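Local coordinates for single-stranded DNA-binding protein (Thermoanaerobacter tengcongensis, PDB 4GS3) that probably binds single-stranded DNA, its N-terminal part, the piece held in this structure, folding as an oligonucleotide/oligosaccharide-binding (OB) domain, at residues 27-31 with 32-36; 54-58 with 59-63; 63-67 with 68-72. All blocks are in the same frame, centred on the assembly; numbering follows the deposited sequence.

Contact 1: 27-31 with 32-36; sequences SHELY and GEKFF
The carbonyl oxygen of F35 is approached twice by one residue: S27 N donates to F35 O at 2.8 Å in a nearly straight bond (171°), and S27 OG comes to 3.0 Å from the same F35 O, a weak approach that the hydroxyl may exchange for H28 ND1. S27 thus joins the two strands several residues back from the turn of a tight beta hairpin. At the closed end, L30 and E33 form an antiparallel hydrogen-bonded pair, L30 N giving to E33 O at 2.8 Å, on a lone pair in the carbonyl plane. Two residues suffice to reverse the chain in a type I' turn from L30 to E33, with Y31 and G32 at its corners. At the backbone angles of G32 a side chain would collide with the carbonyl oxygen of Y31, which explains glycine there. Water 1 bridges the turn to E29: it accepts from G32 N at 2.8 Å and donates to E29 OE2 at 2.9 Å. E29, its chain extended, runs alongside K34 on one face of the hairpin; E29 OE1 lies 4.0 Å from K34 NZ, opposite charges beyond salt-bridge distance, probably a mild attraction. L30, E33 and F35 share the other face. There L30 CB rests 3.8 Å from CE1 of F35, meeting the ring at a slant, while the carbonyl oxygen of H28 lies at the ring's edge, in its plane. With chi1 at -175°, E33 sets CG opposite its backbone nitrogen and keeps its chain extended, which carries OE2 to a hydrogen bond with S57 OG. That bond ties the hairpin laterally to strand 49-57, whose backbone also pairs with F36 through I56, so strand 33-43 runs between strand 25-30 and strand 49-57 in the same curled sheet.

Contact 2: 54-58 with 59-63; sequences ITISN and RLFEG
I56 and F61 cross at a slant, the aliphatic branches of I56 meeting CD1 and CE1 of the ring. I56 CG2 lies 3.9 Å from F61 CE1, with CG1 and CD1 of the same isoleucine close to F61 CD1. L60 crosses I56 obliquely too, L60 CB lying 4.0 Å from I56 CG1, so one side chain serves two residues of the following turn. F61 owes its place to chi1 of 66°, which tucks the ring between its own backbone N and carbonyl carbon and brings it back against the strand end; F61 CE1 reaches N58 CA at 3.5 Å. In OB-fold terms this is where the third strand of the barrel, 49-57, ends and the connection to the fourth begins. The reversal is pinned by S57 twice: its carbonyl oxygen accepts from L60 N at 3.0 Å, and S57 OG accepts from R59 N, also at 3.0 Å. The bond from E33 OE2 on the adjacent strand engages the same hydroxyl and probably limits its rotation. Replacing I56 by an alanine here removes every atom that touches F61 and L60, and would probably open a gap beside the ring and leave F61 and L60 less firmly held. On strand 93-105, I56 also packs on A99 and I102, while F61 touches L24.

Contact 3: 63-67 with 68-72; sequences GMNLE and VGTRV
Hydroxyl and amide of T70 converge on a single acceptor, E67 O: OG1 of T70 donates to E67 O at 2.7 Å, and the amide T70 N donates to the same E67 O at 3.0 Å with an angle of 158°. Both come in modestly tilted from the carbonyl plane, so backbone and side chain of T70 share the acceptor. The threonine can do this because its chi1 of -58° swings OG1 to the side of its own nitrogen; the same rotation sets the methyl CG2 anti to that nitrogen, 3.6 Å from N65 O.

The amide bond closes a type II beta turn running from E67 to T70, with V68 and G69 at the corners. The backbone of G69 takes up angles at which a side chain would be jammed against the preceding carbonyl oxygen, so glycine fits this corner. The turn makes the last bend of the connection that leads, in this OB fold, from the third barrel strand to strand 71-82.

One step back, N65 OD1 accepts from E67 N at 3.0 Å in a nearly straight bond (170°), the donor standing well above the plane of the amide. This is an Asx turn; it holds the L66-E67 peptide just ahead of the carbonyl that T70 grips. The N65 side chain crosses T70 obliquely.

Underneath lies L66, whose CD2 meets V72 CG1 at 3.9 Å and T70 CG2 at 4.2 Å, crossing each of these side chains at about a right angle. L66 is buried between them and the neighbouring L24 and F61. Farther out, the backbones of G69 and T70 bond with V20 of strand 14-20, while the T70 side chain touches V104 of strand 93-105.

The three contacts follow one another along the chain. Contact 1 closes the hairpin of strands 25-30 and 33-43, contact 2 ends strand 49-57, and contact 3 begins at G63, shared with contact 2, and leads into strand 71-82. Centres of contacts 1 and 2, and of 2 and 3, are about 11 Å apart, whereas those of contacts 1 and 3 are about 19 Å apart, and these two contacts do not touch. Neighbouring strands 33-43 and 49-57 join contacts 1 and 2; F61 packing on L66 joins 2 and 3. All reach one curled sheet, so the connection from 58 to 70 stays bound to the OB-fold barrel at both its ends.

Contact 1: 27-31 with 32-36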
ATOM      1  N   SER A  27       8.831  -7.470  -3.952  1.00 29.30           N
ATOM      2  CA  SER A  27       8.864  -8.637  -3.073  1.00 33.54           C
ATOM      3  C   SER A  27       9.147  -9.871  -3.934  1.00 35.65           C
ATOM      4  O   SER A  27      10.200 -10.496  -3.831  1.00 41.22           O
ATOM      5  CB  SER A  27       7.560  -8.849  -2.325  1.00 35.84           C
ATOM      6  OG  SER A  27       6.444  -8.761  -3.180  1.00 44.80           O
ATOM      7  N   HIS A  28       8.173 -10.154  -4.798  1.00 37.28           N
ATOM      8  CA  HIS A  28       8.437 -11.281  -5.685  1.00 40.80           C
ATOM      9  C   HIS A  28       7.289 -11.385  -6.671  1.00 39.57           C
ATOM     10  O   HIS A  28       6.451 -10.469  -6.787  1.00 37.64           O
ATOM     11  CB  HIS A  28       8.628 -12.557  -4.860  1.00 42.90           C
ATOM     12  CG  HIS A  28       7.309 -12.901  -4.243  1.00 48.38           C
ATOM     13  ND1 HIS A  28       6.612 -11.959  -3.546  1.00 50.93           N
ATOM     14  CD2 HIS A  28       6.579 -14.033  -4.217  1.00 50.40           C
ATOM     15  CE1 HIS A  28       5.496 -12.494  -3.106  1.00 52.62           C
ATOM     16  NE2 HIS A  28       5.429 -13.754  -3.496  1.00 51.84           N
ATOM     17  N   GLU A  29       7.286 -12.504  -7.392  1.00 37.88           N
ATOM     18  CA  GLU A  29       6.362 -12.629  -8.495  1.00 36.04           C
ATOM     19  C   GLU A  29       5.423 -13.798  -8.338  1.00 35.48           C
ATOM     20  O   GLU A  29       5.706 -14.786  -7.692  1.00 44.87           O
ATOM     21  CB  GLU A  29       7.053 -12.952  -9.816  1.00 39.00           C
ATOM     22  CG  GLU A  29       7.767 -11.789 -10.491  1.00 44.75           C
ATOM     23  CD  GLU A  29       8.572 -12.313 -11.670  1.00 48.43           C
ATOM     24  OE1 GLU A  29       9.038 -11.458 -12.451  1.00 51.94           O
ATOM     25  OE2 GLU A  29       8.684 -13.565 -11.736  1.00 51.54           O
ATOM     26  N   LEU A  30       4.341 -13.594  -9.051  1.00 30.32           N
ATOM     27  CA  LEU A  30       3.362 -14.658  -9.106  1.00 32.60           C
ATOM     28  C   LEU A  30       3.152 -15.014 -10.548  1.00 27.25           C
ATOM     29  O   LEU A  30       2.443 -14.194 -11.094  1.00 26.86           O
ATOM     30  CB  LEU A  30       1.966 -14.171  -8.632  1.00 38.34           C
ATOM     31  CG  LEU A  30       0.913 -15.233  -8.982  1.00 43.79           C
ATOM     32  CD1 LEU A  30       1.151 -16.392  -8.011  1.00 42.17           C
ATOM     33  CD2 LEU A  30      -0.509 -14.728  -9.003  1.00 50.34           C
ATOM     34  N   TYR A  31       3.652 -16.136 -11.024  1.00 23.06           N
ATOM     35  CA  TYR A  31       3.466 -16.420 -12.430  1.00 19.07           C
ATOM     36  C   TYR A  31       3.757 -15.219 -13.298  1.00 17.25           C
ATOM     37  O   TYR A  31       3.008 -14.844 -14.219  1.00 17.39           O
ATOM     38  CB  TYR A  31       2.029 -17.013 -12.620  1.00 18.58           C
ATOM     39  CG  TYR A  31       1.893 -18.285 -11.820  1.00 19.19           C
ATOM     40  CD1 TYR A  31       1.258 -18.363 -10.601  1.00 21.39           C
ATOM     41  CD2 TYR A  31       2.405 -19.494 -12.269  1.00 22.82           C
ATOM     42  CE1 TYR A  31       1.148 -19.522  -9.870  1.00 23.86           C
ATOM     43  CE2 TYR A  31       2.333 -20.695 -11.578  1.00 25.43           C
ATOM     44  CZ  TYR A  31       1.679 -20.686 -10.355  1.00 26.53           C
ATOM     45  OH  TYR A  31       1.533 -21.829  -9.600  1.00 34.39           O
ATOM     46  N   GLY A  32       4.847 -14.524 -12.972  1.00 18.06           N
ATOM     47  CA  GLY A  32       5.301 -13.370 -13.718  1.00 17.97           C
ATOM     48  C   GLY A  32       4.730 -12.020 -13.297  1.00 17.77           C
ATOM     49  O   GLY A  32       5.334 -10.993 -13.632  1.00 18.62           O
ATOM     50  N   GLU A  33       3.618 -11.975 -12.592  1.00 17.65           N
ATOM     51  CA  GLU A  33       3.105 -10.716 -12.020  1.00 18.20           C
ATOM     52  C   GLU A  33       3.986 -10.230 -10.889  1.00 18.57           C
ATOM     53  O   GLU A  33       4.276 -10.948  -9.953  1.00 21.32           O
ATOM     54  CB  GLU A  33       1.644 -10.979 -11.555  1.00 20.77           C
ATOM     55  CG  GLU A  33       0.953  -9.702 -11.040  1.00 23.18           C
ATOM     56  CD  GLU A  33      -0.480  -9.860 -10.609  1.00 25.80           C
ATOM     57  OE1 GLU A  33      -1.070 -10.990 -10.670  1.00 30.37           O
ATOM     58  OE2 GLU A  33      -1.179  -8.900 -10.214  1.00 27.04           O
ATOM     59  N   LYS A  34       4.410  -8.985 -10.905  1.00 18.34           N
ATOM     60  CA  LYS A  34       5.332  -8.387  -9.938  1.00 18.23           C
ATOM     61  C   LYS A  34       4.530  -7.689  -8.823  1.00 16.93           C
ATOM     62  O   LYS A  34       3.605  -6.915  -9.098  1.00 19.05           O
ATOM     63  CB  LYS A  34       6.258  -7.384 -10.595  1.00 21.36           C
ATOM     64  CG  LYS A  34       7.123  -7.929 -11.731  1.00 27.24           C
ATOM     65  CD  LYS A  34       7.806  -6.776 -12.474  1.00 34.64           C
ATOM     66  CE  LYS A  34       9.049  -7.197 -13.257  1.00 38.94           C
ATOM     67  NZ  LYS A  34       8.684  -7.992 -14.468  1.00 44.71           N
ATOM     68  N   PHE A  35       4.894  -7.964  -7.584  1.00 16.55           N
ATOM     69  CA  PHE A  35       4.347  -7.364  -6.408  1.00 15.48           C
ATOM     70  C   PHE A  35       5.440  -6.576  -5.668  1.00 15.33           C
ATOM     71  O   PHE A  35       6.610  -6.964  -5.612  1.00 20.14           O
ATOM     72  CB  PHE A  35       3.675  -8.401  -5.479  1.00 18.74           C
ATOM     73  CG  PHE A  35       2.405  -8.969  -6.091  1.00 19.48           C
ATOM     74  CD1 PHE A  35       2.517  -9.996  -7.033  1.00 22.88           C
ATOM     75  CD2 PHE A  35       1.166  -8.465  -5.741  1.00 21.00           C
ATOM     76  CE1 PHE A  35       1.373 -10.514  -7.596  1.00 26.49           C
ATOM     77  CE2 PHE A  35       0.041  -9.001  -6.331  1.00 23.89           C
ATOM     78  CZ  PHE A  35       0.142  -9.997  -7.267  1.00 27.61           C
ATOM     79  N   PHE A  36       4.965  -5.496  -5.061  1.00 14.01           N
ATOM     80  CA  PHE A  36       5.803  -4.577  -4.329  1.00 13.65           C
ATOM     81  C   PHE A  36       5.196  -4.311  -2.942  1.00 13.10           C
ATOM     82  O   PHE A  36       3.974  -4.267  -2.811  1.00 15.25           O
ATOM     83  CB  PHE A  36       5.903  -3.267  -5.049  1.00 14.65           C
ATOM     84  CG  PHE A  36       6.554  -3.404  -6.411  1.00 16.09           C
ATOM     85  CD1 PHE A  36       5.784  -3.826  -7.485  1.00 18.27           C
ATOM     86  CD2 PHE A  36       7.871  -3.160  -6.572  1.00 17.72           C
ATOM     87  CE1 PHE A  36       6.356  -3.984  -8.720  1.00 22.48           C
ATOM     88  CE2 PHE A  36       8.456  -3.280  -7.844  1.00 23.29           C
ATOM     89  CZ  PHE A  36       7.695  -3.696  -8.894  1.00 24.62           C
TER
HETATM   90  O   HOH W   1       6.822 -15.721 -11.422  1.00 32.27           O

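Contact 2: 54-58 with 59-63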
ATOM      1  N   ILE A  54       1.664  -1.875   2.994  1.00  9.56           N
ATOM      2  CA  ILE A  54       0.884  -2.024   1.791  1.00  9.37           C
ATOM      3  C   ILE A  54       1.598  -3.020   0.850  1.00  9.72           C
ATOM      4  O   ILE A  54       2.823  -2.997   0.744  1.00 11.38           O
ATOM      5  CB  ILE A  54       0.704  -0.687   1.041  1.00  9.76           C
ATOM      6  CG1 ILE A  54       0.357   0.483   1.971  1.00 10.43           C
ATOM      7  CG2 ILE A  54      -0.306  -0.825  -0.070  1.00 11.93           C
ATOM      8  CD1 ILE A  54      -0.918   0.353   2.767  1.00 11.40           C
ATOM      9  N   THR A  55       0.820  -3.806   0.138  1.00  9.94           N
ATOM     10  CA  THR A  55       1.295  -4.654  -0.951  1.00 11.07           C
ATOM     11  C   THR A  55       0.497  -4.319  -2.179  1.00 10.81           C
ATOM     12  O   THR A  55      -0.733  -4.225  -2.092  1.00 12.54           O
ATOM     13  CB  THR A  55       1.187  -6.133  -0.605  1.00 12.67           C
ATOM     14  OG1 THR A  55       2.021  -6.404   0.531  1.00 14.14           O
ATOM     15  CG2 THR A  55       1.553  -7.040  -1.790  1.00 17.02           C
ATOM     16  N   ILE A  56       1.171  -4.140  -3.299  1.00 11.86           N
ATOM     17  CA  ILE A  56       0.495  -3.783  -4.506  1.00 12.46           C
ATOM     18  C   ILE A  56       1.114  -4.471  -5.699  1.00 12.70           C
ATOM     19  O   ILE A  56       2.336  -4.599  -5.835  1.00 14.91           O
ATOM     20  CB  ILE A  56       0.529  -2.245  -4.644  1.00 15.28           C
ATOM     21  CG1 ILE A  56      -0.369  -1.795  -5.784  1.00 16.78           C
ATOM     22  CG2 ILE A  56       1.951  -1.681  -4.795  1.00 17.57           C
ATOM     23  CD1 ILE A  56      -0.808  -0.327  -5.624  1.00 19.92           C
ATOM     24  N   SER A  57       0.235  -4.900  -6.606  1.00 13.78           N
ATOM     25  CA  SER A  57       0.607  -5.437  -7.899  1.00 15.85           C
ATOM     26  C   SER A  57       0.985  -4.315  -8.853  1.00 16.01           C
ATOM     27  O   SER A  57       0.357  -3.274  -8.867  1.00 17.23           O
ATOM     28  CB  SER A  57      -0.574  -6.139  -8.526  1.00 19.23           C
ATOM     29  OG  SER A  57      -0.248  -6.515  -9.852  1.00 21.43           O
ATOM     30  N   ASN A  58       1.980  -4.561  -9.691  1.00 19.03           N
ATOM     31  CA  ASN A  58       2.263  -3.493 -10.658  1.00 26.09           C
ATOM     32  C   ASN A  58       1.158  -3.405 -11.701  1.00 25.54           C
ATOM     33  O   ASN A  58       1.155  -2.382 -12.356  1.00 31.64           O
ATOM     34  CB  ASN A  58       3.605  -3.575 -11.344  1.00 33.04           C
ATOM     35  CG  ASN A  58       3.754  -4.732 -12.276  1.00 35.28           C
ATOM     36  OD1 ASN A  58       2.993  -5.684 -12.178  1.00 37.87           O
ATOM     37  ND2 ASN A  58       4.719  -4.667 -13.149  1.00 47.62           N
ATOM     38  N   ARG A  59       0.211  -4.296 -11.759  1.00 23.78           N
ATOM     39  CA  ARG A  59      -0.983  -4.032 -12.574  1.00 25.67           C
ATOM     40  C   ARG A  59      -1.748  -2.812 -12.116  1.00 24.78           C
ATOM     41  O   ARG A  59      -2.435  -2.213 -12.895  1.00 29.89           O
ATOM     42  CB  ARG A  59      -2.004  -5.170 -12.539  1.00 31.02           C
ATOM     43  CG  ARG A  59      -1.482  -6.559 -12.538  1.00 37.45           C
ATOM     44  CD  ARG A  59      -2.418  -7.586 -13.122  1.00 38.15           C
ATOM     45  NE  ARG A  59      -1.763  -7.901 -14.361  1.00 44.25           N
ATOM     46  CZ  ARG A  59      -2.132  -7.439 -15.551  1.00 45.60           C
ATOM     47  NH1 ARG A  59      -1.369  -7.689 -16.598  1.00 39.00           N
ATOM     48  NH2 ARG A  59      -3.232  -6.702 -15.668  1.00 51.98           N
ATOM     49  N   LEU A  60      -1.716  -2.484 -10.832  1.00 20.02           N
ATOM     50  CA  LEU A  60      -2.614  -1.428 -10.369  1.00 22.40           C
ATOM     51  C   LEU A  60      -2.169  -0.002 -10.383  1.00 26.91           C
ATOM     52  O   LEU A  60      -2.905   0.935 -10.053  1.00 32.49           O
ATOM     53  CB  LEU A  60      -2.855  -1.659  -8.858  1.00 24.51           C
ATOM     54  CG  LEU A  60      -3.940  -2.657  -8.587  1.00 28.15           C
ATOM     55  CD1 LEU A  60      -4.096  -2.713  -7.064  1.00 35.49           C
ATOM     56  CD2 LEU A  60      -5.298  -2.365  -9.208  1.00 31.25           C
ATOM     57  N   PHE A  61      -0.865   0.088 -10.649  1.00 30.41           N
ATOM     58  CA  PHE A  61      -0.354   1.485 -10.564  1.00 34.40           C
ATOM     59  C   PHE A  61       0.326   1.775 -11.884  1.00 37.81           C
ATOM     60  O   PHE A  61       1.110   2.732 -11.992  1.00 37.99           O
ATOM     61  CB  PHE A  61       0.483   1.726  -9.329  1.00 35.08           C
ATOM     62  CG  PHE A  61       1.816   1.006  -9.181  1.00 36.38           C
ATOM     63  CD1 PHE A  61       1.927  -0.248  -8.582  1.00 33.56           C
ATOM     64  CD2 PHE A  61       2.979   1.610  -9.660  1.00 38.24           C
ATOM     65  CE1 PHE A  61       3.140  -0.890  -8.433  1.00 34.42           C
ATOM     66  CE2 PHE A  61       4.192   0.962  -9.522  1.00 37.87           C
ATOM     67  CZ  PHE A  61       4.276  -0.297  -8.967  1.00 36.62           C
ATOM     68  N   GLU A  62      -0.017   0.986 -12.901  1.00 40.89           N
ATOM     69  CA  GLU A  62       0.337   1.434 -14.230  1.00 46.04           C
ATOM     70  C   GLU A  62      -0.196   2.850 -14.434  1.00 46.63           C
ATOM     71  O   GLU A  62      -1.323   3.186 -14.079  1.00 56.88           O
ATOM     72  CB  GLU A  62      -0.252   0.544 -15.314  1.00 51.50           C
ATOM     73  CG  GLU A  62       0.710   0.610 -16.507  1.00 54.27           C
ATOM     74  CD  GLU A  62       1.709  -0.547 -16.426  1.00 59.10           C
ATOM     75  OE1 GLU A  62       1.322  -1.619 -16.932  1.00 66.67           O
ATOM     76  OE2 GLU A  62       2.817  -0.389 -15.873  1.00 70.05           O
ATOM     77  N   GLY A  63       0.679   3.686 -14.925  1.00 45.76           N
ATOM     78  CA  GLY A  63       0.326   5.078 -15.145  1.00 45.87           C
ATOM     79  C   GLY A  63       0.806   6.002 -14.056  1.00 44.86           C
ATOM     80  O   GLY A  63       1.095   7.195 -14.219  1.00 46.65           O
TER

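Contact 3: 63-67 with 68-72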
ATOM      1  N   GLY A  63       0.679   3.686 -14.925  1.00 45.76           N
ATOM      2  CA  GLY A  63       0.326   5.078 -15.145  1.00 45.87           C
ATOM      3  C   GLY A  63       0.806   6.002 -14.056  1.00 44.86           C
ATOM      4  O   GLY A  63       1.095   7.195 -14.219  1.00 46.65           O
ATOM      5  N   MET A  64       0.902   5.424 -12.837  1.00 40.59           N
ATOM      6  CA  MET A  64       1.251   6.412 -11.813  1.00 37.35           C
ATOM      7  C   MET A  64       2.631   6.107 -11.259  1.00 33.70           C
ATOM      8  O   MET A  64       3.222   5.036 -11.354  1.00 40.77           O
ATOM      9  CB  MET A  64       0.183   6.457 -10.749  1.00 40.93           C
ATOM     10  CG  MET A  64       0.019   5.383  -9.707  1.00 43.98           C
ATOM     11  SD  MET A  64      -1.611   4.563  -9.634  1.00 80.99           S
ATOM     12  CE  MET A  64      -2.720   5.940  -9.576  1.00 40.24           C
ATOM     13  N   ASN A  65       3.124   7.160 -10.630  1.00 28.68           N
ATOM     14  CA  ASN A  65       4.411   7.114  -9.949  1.00 31.31           C
ATOM     15  C   ASN A  65       4.034   7.065  -8.478  1.00 27.88           C
ATOM     16  O   ASN A  65       3.184   7.860  -8.010  1.00 28.65           O
ATOM     17  CB  ASN A  65       5.308   8.278 -10.413  1.00 35.31           C
ATOM     18  CG  ASN A  65       6.302   8.700  -9.339  1.00 41.19           C
ATOM     19  OD1 ASN A  65       5.945   9.183  -8.250  1.00 44.81           O
ATOM     20  ND2 ASN A  65       7.569   8.509  -9.703  1.00 51.69           N
ATOM     21  N   LEU A  66       4.649   6.114  -7.780  1.00 24.69           N
ATOM     22  CA  LEU A  66       4.591   6.040  -6.332  1.00 19.90           C
ATOM     23  C   LEU A  66       5.947   6.291  -5.646  1.00 18.87           C
ATOM     24  O   LEU A  66       6.326   5.544  -4.727  1.00 20.40           O
ATOM     25  CB  LEU A  66       3.990   4.674  -5.973  1.00 19.92           C
ATOM     26  CG  LEU A  66       2.583   4.445  -6.553  1.00 20.64           C
ATOM     27  CD1 LEU A  66       2.168   3.004  -6.191  1.00 24.24           C
ATOM     28  CD2 LEU A  66       1.589   5.475  -6.068  1.00 23.44           C
ATOM     29  N   GLU A  67       6.615   7.377  -5.964  1.00 19.86           N
ATOM     30  CA  GLU A  67       7.823   7.765  -5.259  1.00 20.24           C
ATOM     31  C   GLU A  67       7.493   8.152  -3.797  1.00 16.98           C
ATOM     32  O   GLU A  67       6.372   8.561  -3.464  1.00 16.91           O
ATOM     33  CB  GLU A  67       8.584   8.882  -5.921  1.00 27.47           C
ATOM     34  CG  GLU A  67       9.780   8.412  -6.804  1.00 38.98           C
ATOM     35  CD  GLU A  67      10.790   9.474  -7.164  1.00 42.08           C
ATOM     36  OE1 GLU A  67      11.743   9.351  -7.978  1.00 49.67           O
ATOM     37  OE2 GLU A  67      10.631  10.588  -6.566  1.00 50.62           O
ATOM     38  N   VAL A  68       8.456   8.053  -2.933  1.00 16.50           N
ATOM     39  CA  VAL A  68       8.341   8.534  -1.546  1.00 15.54           C
ATOM     40  C   VAL A  68       7.819   9.942  -1.530  1.00 15.08           C
ATOM     41  O   VAL A  68       8.307  10.763  -2.339  1.00 18.75           O
ATOM     42  CB  VAL A  68       9.649   8.383  -0.782  1.00 16.80           C
ATOM     43  CG1 VAL A  68       9.549   9.106   0.544  1.00 19.23           C
ATOM     44  CG2 VAL A  68       9.944   6.905  -0.630  1.00 20.72           C
ATOM     45  N   GLY A  69       6.797  10.224  -0.703  1.00 14.64           N
ATOM     46  CA  GLY A  69       6.158  11.480  -0.591  1.00 14.93           C
ATOM     47  C   GLY A  69       4.865  11.600  -1.378  1.00 14.13           C
ATOM     48  O   GLY A  69       4.121  12.512  -1.149  1.00 16.84           O
ATOM     49  N   THR A  70       4.620  10.652  -2.281  1.00 13.53           N
ATOM     50  CA  THR A  70       3.365  10.671  -3.053  1.00 13.06           C
ATOM     51  C   THR A  70       2.189  10.446  -2.113  1.00 11.74           C
ATOM     52  O   THR A  70       2.240   9.546  -1.265  1.00 12.14           O
ATOM     53  CB  THR A  70       3.393   9.541  -4.115  1.00 13.26           C
ATOM     54  OG1 THR A  70       4.505   9.719  -4.970  1.00 15.83           O
ATOM     55  CG2 THR A  70       2.133   9.475  -4.955  1.00 14.94           C
ATOM     56  N   ARG A  71       1.121  11.219  -2.281  1.00 12.13           N
ATOM     57  CA  ARG A  71      -0.086  11.059  -1.474  1.00 11.19           C
ATOM     58  C   ARG A  71      -1.072  10.207  -2.263  1.00 10.51           C
ATOM     59  O   ARG A  71      -1.276  10.430  -3.444  1.00 10.77           O
ATOM     60  CB  ARG A  71      -0.678  12.423  -1.167  1.00 12.37           C
ATOM     61  CG  ARG A  71      -1.735  12.353  -0.110  1.00 12.81           C
ATOM     62  CD  ARG A  71      -2.246  13.741   0.136  1.00 15.75           C
ATOM     63  NE  ARG A  71      -3.169  13.771   1.236  1.00 15.86           N
ATOM     64  CZ  ARG A  71      -4.205  14.600   1.331  1.00 16.18           C
ATOM     65  NH1 ARG A  71      -4.556  15.456   0.385  1.00 18.33           N
ATOM     66  NH2 ARG A  71      -4.918  14.545   2.430  1.00 19.16           N
ATOM     67  N   VAL A  72      -1.697   9.262  -1.560  1.00 10.46           N
ATOM     68  CA  VAL A  72      -2.566   8.283  -2.196  1.00  9.97           C
ATOM     69  C   VAL A  72      -3.766   8.004  -1.296  1.00 10.07           C
ATOM     70  O   VAL A  72      -3.714   8.113  -0.081  1.00 11.53           O
ATOM     71  CB  VAL A  72      -1.830   6.982  -2.507  1.00 11.60           C
ATOM     72  CG1 VAL A  72      -0.728   7.176  -3.496  1.00 14.15           C
ATOM     73  CG2 VAL A  72      -1.277   6.315  -1.248  1.00 13.04           C
TER